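Long-range contacts in photoreceptor-histidine kinase BphP (Stigmatella aurantiaca DW4/3-1, PDB 6BAF), which probably senses red and far-red light through a bound bilin chromophore and passes the signal on as a histidine kinase: residues V19-E25 with G102-L108; D68-A72 with I96-H100. All coordinates share one frame; numbering follows the deposited sequence. Where two conformers were deposited one is given.

Interaction 1: residues V19-E25 with G102-L108; sequences VLLVLSE and GRLILEL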
loop_
_atom_site.group_PDB
_atom_site.type_symbol
_atom_site.label_atom_id
_atom_site.label_comp_id
_atom_site.label_asym_id
_atom_site.label_seq_id
_atom_site.Cartn_x
_atom_site.Cartn_y
_atom_site.Cartn_z
ATOM N N VAL A 19 -19.973 -15.746 3.441
ATOM C CA VAL A 19 -21.155 -15.731 4.291
ATOM C C VAL A 19 -21.438 -14.281 4.646
ATOM O O VAL A 19 -20.511 -13.515 4.912
ATOM C CB VAL A 19 -20.991 -16.588 5.568
ATOM C CG1 VAL A 19 -22.112 -16.255 6.582
ATOM C CG2 VAL A 19 -21.100 -18.042 5.218
ATOM N N LEU A 20 -22.716 -13.905 4.650
ATOM C CA LEU A 20 -23.137 -12.603 5.147
ATOM C C LEU A 20 -23.882 -12.768 6.470
ATOM O O LEU A 20 -24.808 -13.576 6.566
ATOM C CB LEU A 20 -24.017 -11.915 4.127
ATOM C CG LEU A 20 -24.408 -10.488 4.518
ATOM C CD1 LEU A 20 -24.272 -9.554 3.321
ATOM C CD2 LEU A 20 -25.849 -10.490 5.114
ATOM N N LEU A 21 -23.471 -12.010 7.481
ATOM C CA LEU A 21 -24.163 -11.908 8.759
ATOM C C LEU A 21 -24.577 -10.462 8.993
ATOM O O LEU A 21 -23.874 -9.541 8.582
ATOM C CB LEU A 21 -23.252 -12.353 9.902
ATOM C CG LEU A 21 -22.557 -13.701 9.755
ATOM C CD1 LEU A 21 -21.621 -13.869 10.934
ATOM C CD2 LEU A 21 -23.581 -14.861 9.696
ATOM N N VAL A 22 -25.723 -10.243 9.649
ATOM C CA VAL A 22 -26.065 -8.929 10.189
ATOM C C VAL A 22 -26.047 -9.032 11.709
ATOM O O VAL A 22 -26.542 -10.014 12.280
ATOM C CB VAL A 22 -27.417 -8.419 9.689
ATOM C CG1 VAL A 22 -27.728 -7.095 10.334
ATOM C CG2 VAL A 22 -27.430 -8.290 8.151
ATOM N N LEU A 23 -25.447 -8.034 12.357
ATOM C CA LEU A 23 -25.156 -8.016 13.785
ATOM C C LEU A 23 -25.867 -6.849 14.449
ATOM O O LEU A 23 -25.822 -5.711 13.948
ATOM C CB LEU A 23 -23.650 -7.875 14.028
ATOM C CG LEU A 23 -22.711 -8.881 13.356
ATOM C CD1 LEU A 23 -21.271 -8.471 13.657
ATOM C CD2 LEU A 23 -22.952 -10.206 13.917
ATOM N N SER A 24 -26.487 -7.098 15.601
ATOM C CA SER A 24 -27.063 -5.938 16.267
ATOM C C SER A 24 -25.967 -5.119 16.939
ATOM O O SER A 24 -24.881 -5.614 17.236
ATOM C CB SER A 24 -28.072 -6.357 17.335
ATOM O OG SER A 24 -27.371 -7.006 18.392
ATOM N N GLU A 25 -26.302 -3.887 17.277
ATOM C CA GLU A 25 -25.367 -3.032 17.982
ATOM C C GLU A 25 -26.067 -2.478 19.194
ATOM O O GLU A 25 -27.145 -1.896 19.051
ATOM C CB GLU A 25 -24.910 -1.893 17.075
ATOM C CG GLU A 25 -24.494 -2.369 15.671
ATOM C CD GLU A 25 -24.118 -1.201 14.752
ATOM O OE1 GLU A 25 -25.004 -0.716 13.982
ATOM O OE2 GLU A 25 -22.949 -0.752 14.828
ATOM N N GLY A 102 -28.465 1.799 8.983
ATOM C CA GLY A 102 -28.774 1.330 10.312
ATOM C C GLY A 102 -28.397 -0.106 10.621
ATOM O O GLY A 102 -28.616 -0.543 11.757
ATOM N N ARG A 103 -27.781 -0.849 9.695
ATOM C CA ARG A 103 -27.414 -2.218 10.007
ATOM C C ARG A 103 -25.900 -2.390 9.936
ATOM O O ARG A 103 -25.188 -1.685 9.210
ATOM C CB ARG A 103 -28.146 -3.227 9.088
ATOM C CG ARG A 103 -29.708 -3.037 9.054
ATOM C CD ARG A 103 -30.619 -4.080 9.810
ATOM N NE ARG A 103 -30.064 -4.711 11.019
ATOM C CZ ARG A 103 -30.744 -5.468 11.908
ATOM N NH1 ARG A 103 -32.085 -5.706 11.780
ATOM N NH2 ARG A 103 -30.065 -5.979 12.942
ATOM N N LEU A 104 -25.411 -3.324 10.743
ATOM C CA LEU A 104 -23.996 -3.690 10.790
ATOM C C LEU A 104 -23.865 -5.032 10.079
ATOM O O LEU A 104 -24.351 -6.059 10.570
ATOM C CB LEU A 104 -23.501 -3.788 12.232
ATOM C CG LEU A 104 -22.036 -3.721 12.661
ATOM C CD1 LEU A 104 -21.744 -4.556 13.892
ATOM C CD2 LEU A 104 -20.953 -3.839 11.577
ATOM N N ILE A 105 -23.222 -5.026 8.921
ATOM C CA ILE A 105 -23.126 -6.198 8.064
ATOM C C ILE A 105 -21.691 -6.695 8.108
ATOM O O ILE A 105 -20.752 -5.912 7.902
ATOM C CB ILE A 105 -23.547 -5.868 6.625
ATOM C CG1 ILE A 105 -25.016 -5.451 6.603
ATOM C CG2 ILE A 105 -23.213 -7.057 5.710
ATOM C CD1 ILE A 105 -25.521 -4.904 5.281
ATOM N N LEU A 106 -21.519 -7.986 8.370
ATOM C CA LEU A 106 -20.203 -8.609 8.418
ATOM C C LEU A 106 -20.164 -9.676 7.334
ATOM O O LEU A 106 -20.989 -10.605 7.334
ATOM C CB LEU A 106 -19.930 -9.194 9.807
ATOM C CG LEU A 106 -18.720 -10.113 9.959
ATOM C CD1 LEU A 106 -17.412 -9.337 9.686
ATOM C CD2 LEU A 106 -18.715 -10.750 11.363
ATOM N N GLU A 107 -19.267 -9.505 6.363
ATOM C CA GLU A 107 -19.071 -10.486 5.302
ATOM C C GLU A 107 -17.798 -11.270 5.554
ATOM O O GLU A 107 -16.772 -10.695 5.944
ATOM C CB GLU A 107 -19.033 -9.794 3.940
ATOM C CG GLU A 107 -20.417 -9.228 3.711
ATOM C CD GLU A 107 -20.563 -8.484 2.433
ATOM O OE1 GLU A 107 -19.943 -7.379 2.292
ATOM O OE2 GLU A 107 -21.312 -9.009 1.566
ATOM N N LEU A 108 -17.884 -12.589 5.382
ATOM C CA LEU A 108 -16.805 -13.513 5.721
ATOM C C LEU A 108 -16.398 -14.259 4.462
ATOM O O LEU A 108 -17.241 -14.892 3.816
ATOM C CB LEU A 108 -17.225 -14.515 6.789
ATOM C CG LEU A 108 -17.681 -13.935 8.123
ATOM C CD1 LEU A 108 -18.136 -15.050 9.065
ATOM C CD2 LEU A 108 -16.609 -13.078 8.774
HETATM O O HOH W 1 -27.492 -4.334 12.640
HETATM O O HOH W 2 -27.586 -1.938 13.762
#

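Interaction 2: residues D68-A72 with I96-H100; sequences DLRSA and IAHRH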
loop_
_atom_site.group_PDB
_atom_site.type_symbol
_atom_site.label_atom_id
_atom_site.label_comp_id
_atom_site.label_asym_id
_atom_site.label_seq_id
_atom_site.Cartn_x
_atom_site.Cartn_y
_atom_site.Cartn_z
ATOM N N ASP A 68 -13.355 -4.175 17.470
ATOM C CA ASP A 68 -13.351 -3.582 16.125
ATOM C C ASP A 68 -14.772 -3.376 15.590
ATOM O O ASP A 68 -15.084 -2.327 15.018
ATOM C CB ASP A 68 -12.566 -4.463 15.149
ATOM C CG ASP A 68 -11.062 -4.540 15.478
ATOM O OD1 ASP A 68 -10.550 -3.661 16.234
ATOM O OD2 ASP A 68 -10.400 -5.487 14.961
ATOM N N LEU A 69 -15.631 -4.394 15.713
ATOM C CA LEU A 69 -17.003 -4.288 15.203
ATOM C C LEU A 69 -17.779 -3.165 15.866
ATOM O O LEU A 69 -18.655 -2.555 15.230
ATOM C CB LEU A 69 -17.747 -5.588 15.439
ATOM C CG LEU A 69 -17.828 -6.724 14.437
ATOM C CD1 LEU A 69 -17.479 -6.363 12.996
ATOM C CD2 LEU A 69 -17.206 -7.994 14.934
ATOM N N ARG A 70 -17.485 -2.869 17.136
ATOM C CA ARG A 70 -18.122 -1.744 17.828
ATOM C C ARG A 70 -17.427 -0.420 17.573
ATOM O O ARG A 70 -17.893 0.620 18.049
ATOM C CB ARG A 70 -18.153 -2.005 19.339
ATOM C CG ARG A 70 -19.123 -3.086 19.719
ATOM C CD ARG A 70 -18.826 -3.671 21.095
ATOM N NE ARG A 70 -19.868 -4.628 21.441
ATOM C CZ ARG A 70 -19.660 -5.719 22.160
ATOM N NH1 ARG A 70 -18.443 -5.976 22.614
ATOM N NH2 ARG A 70 -20.662 -6.559 22.421
ATOM N N SER A 71 -16.325 -0.430 16.832
ATOM C CA SER A 71 -15.428 0.713 16.863
ATOM C C SER A 71 -16.029 1.914 16.170
ATOM O O SER A 71 -15.943 3.033 16.685
ATOM C CB SER A 71 -14.086 0.384 16.219
ATOM O OG SER A 71 -13.482 1.604 15.843
ATOM N N ALA A 72 -16.598 1.726 14.984
ATOM C CA ALA A 72 -17.003 2.929 14.258
ATOM C C ALA A 72 -15.805 3.851 14.076
ATOM O O ALA A 72 -15.578 4.723 14.910
ATOM C CB ALA A 72 -18.149 3.668 14.969
ATOM N N ILE A 96 -15.033 -8.446 6.303
ATOM C CA ILE A 96 -15.224 -7.093 5.844
ATOM C C ILE A 96 -16.556 -6.634 6.425
ATOM O O ILE A 96 -17.613 -7.178 6.070
ATOM C CB ILE A 96 -15.218 -7.033 4.318
ATOM C CG1 ILE A 96 -13.927 -7.673 3.803
ATOM C CG2 ILE A 96 -15.407 -5.620 3.861
ATOM C CD1 ILE A 96 -14.078 -8.214 2.412
ATOM N N ALA A 97 -16.515 -5.655 7.323
ATOM C CA ALA A 97 -17.707 -5.202 8.015
ATOM C C ALA A 97 -17.984 -3.752 7.653
ATOM O O ALA A 97 -17.054 -2.967 7.459
ATOM C CB ALA A 97 -17.551 -5.374 9.533
ATOM N N HIS A 98 -19.261 -3.403 7.530
ATOM C CA HIS A 98 -19.648 -2.027 7.262
ATOM C C HIS A 98 -21.011 -1.763 7.903
ATOM O O HIS A 98 -21.746 -2.690 8.239
ATOM C CB HIS A 98 -19.679 -1.705 5.745
ATOM C CG HIS A 98 -20.838 -2.304 5.008
ATOM N ND1 HIS A 98 -20.864 -3.627 4.610
ATOM C CD2 HIS A 98 -22.009 -1.759 4.584
ATOM C CE1 HIS A 98 -22.009 -3.877 3.991
ATOM N NE2 HIS A 98 -22.725 -2.764 3.968
ATOM N N ARG A 99 -21.315 -0.478 8.092
ATOM C CA ARG A 99 -22.603 0.006 8.538
ATOM C C ARG A 99 -23.294 0.687 7.373
ATOM O O ARG A 99 -22.684 1.509 6.686
ATOM C CB ARG A 99 -22.445 0.982 9.695
ATOM C CG ARG A 99 -21.783 0.334 10.907
ATOM C CD ARG A 99 -21.805 1.289 12.100
ATOM N NE ARG A 99 -21.258 0.633 13.275
ATOM C CZ ARG A 99 -19.979 0.691 13.619
ATOM N NH1 ARG A 99 -19.127 1.386 12.872
ATOM N NH2 ARG A 99 -19.546 0.044 14.677
ATOM N N HIS A 100 -24.567 0.360 7.159
ATOM C CA HIS A 100 -25.338 1.044 6.136
ATOM C C HIS A 100 -26.813 0.911 6.475
ATOM O O HIS A 100 -27.276 -0.180 6.852
ATOM C CB HIS A 100 -25.046 0.465 4.748
ATOM C CG HIS A 100 -25.808 1.131 3.639
ATOM N ND1 HIS A 100 -25.719 2.484 3.378
ATOM C CD2 HIS A 100 -26.647 0.623 2.700
ATOM C CE1 HIS A 100 -26.471 2.785 2.332
ATOM N NE2 HIS A 100 -27.050 1.675 1.906
#

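Interaction 1: residues V19-E25 with G102-L108
V19 and L108 pair at one end of an antiparallel strand contact whose backbone bonds run on through L21 with L106. The L21 pair is close to straight: L21 N donates to L106 O at 2.9 Å with 172° at the hydrogen, and L106 N returns a bond to L21 O. Farther along, L23 N reaches L104 O, while a water lies between L23 O and L104 N. A second water joins E25 OE1 to G102 O; E25 OE2 forms a salt bridge with R99. Strands 19-23 and 103-110 are neighbours in the antiparallel sheet of the PAS domain, and their side chains alternate between its two faces. On one face, L23 CD1 lies 4.1 Å from L106 CD2, and L21 CD1 meets L108 CD1. L104 turns CG anti to its own N (chi1 -160°), setting CD1 3.8 Å from L23 CB, while E25 CD packs 3.7 Å from L104 CB. With an alanine here, CB would stay but CG and both methyls go, which is likely to leave a gap beside L23 CB and CD1 and thin the packing against E25. On the other face, L20 CD1 sits 3.6 Å from I105 CG2 and touches E107 OE2; backbone nitrogens hold that carboxylate, V236 N at OE1 and L237 N at OE2. In the conformer given, R103 NE lies 3.4 Å from V22 CG1, the side chains crossing nearly at right angles.

Interaction 2: residues D68-A72 with I96-H100
In the PAS domain of this phytochrome, the end of helix 59-69 and the turn that follows it lie over one face of the antiparallel sheet, where they meet strand 90-100. The contact is small and has two parts, an apolar one beneath the helix end and a longer reach by an arginine to the turn. In the first, the CB of A97 points toward the helix, and L69 CD1 comes down to within 3.6 Å of it. Both residues are buried, and L80 of the adjoining strand 80-85 touches both side chains, so the leucine packs over two neighbouring strands. L53 adds a further neighbour to L69.

Two residues along the strand, R99 also leaves the sheet on the helix side. Its CG stands opposite the carbonyl carbon (chi1 -61°), and the chain then runs extended as far as NE, which carries the guanidinium across to the last helical residues and the turn. NE forms a salt bridge with E25, while NH1 and NH2 reach the backbone of 69-72. S71 N lies at the guanidinium's edge, in its plane, whereas L69 O approaches obliquely. NH2 is 2.8 Å from L69 O, but the angle is too poor for a hydrogen bond; the approach probably remains electrostatically favourable, since a carbonyl oxygen faces a cationic group. The turn itself is closed by a backbone bond from S71 N to D68 O at 2.9 Å. A72 then leaves helical geometry with a positive phi of 56°, and it meets R99 NH1 unusually closely, with A72 CA at 3.0 Å and A72 CB at 3.2 Å.

Both contacts involve the same PAS sheet, interaction 1 within it and interaction 2 through strand 90-100, and their centres are about 8 Å apart because strand 90-100 pairs with strand 103-110 directly after it in the chain. A probable hydrogen bond from I105 N to H98 O (2.8 Å) joins the two, and A97 CB packs 3.6 Å from I105 O. A salt bridge between E25 OE2 and R99 NE, 2.7 Å long, also joins them, tying the end of segment 19-25 to the arginine that reaches the turn after helix 59-69. From interaction 1, the E107 side chain is about 13 Å from the bound bilin.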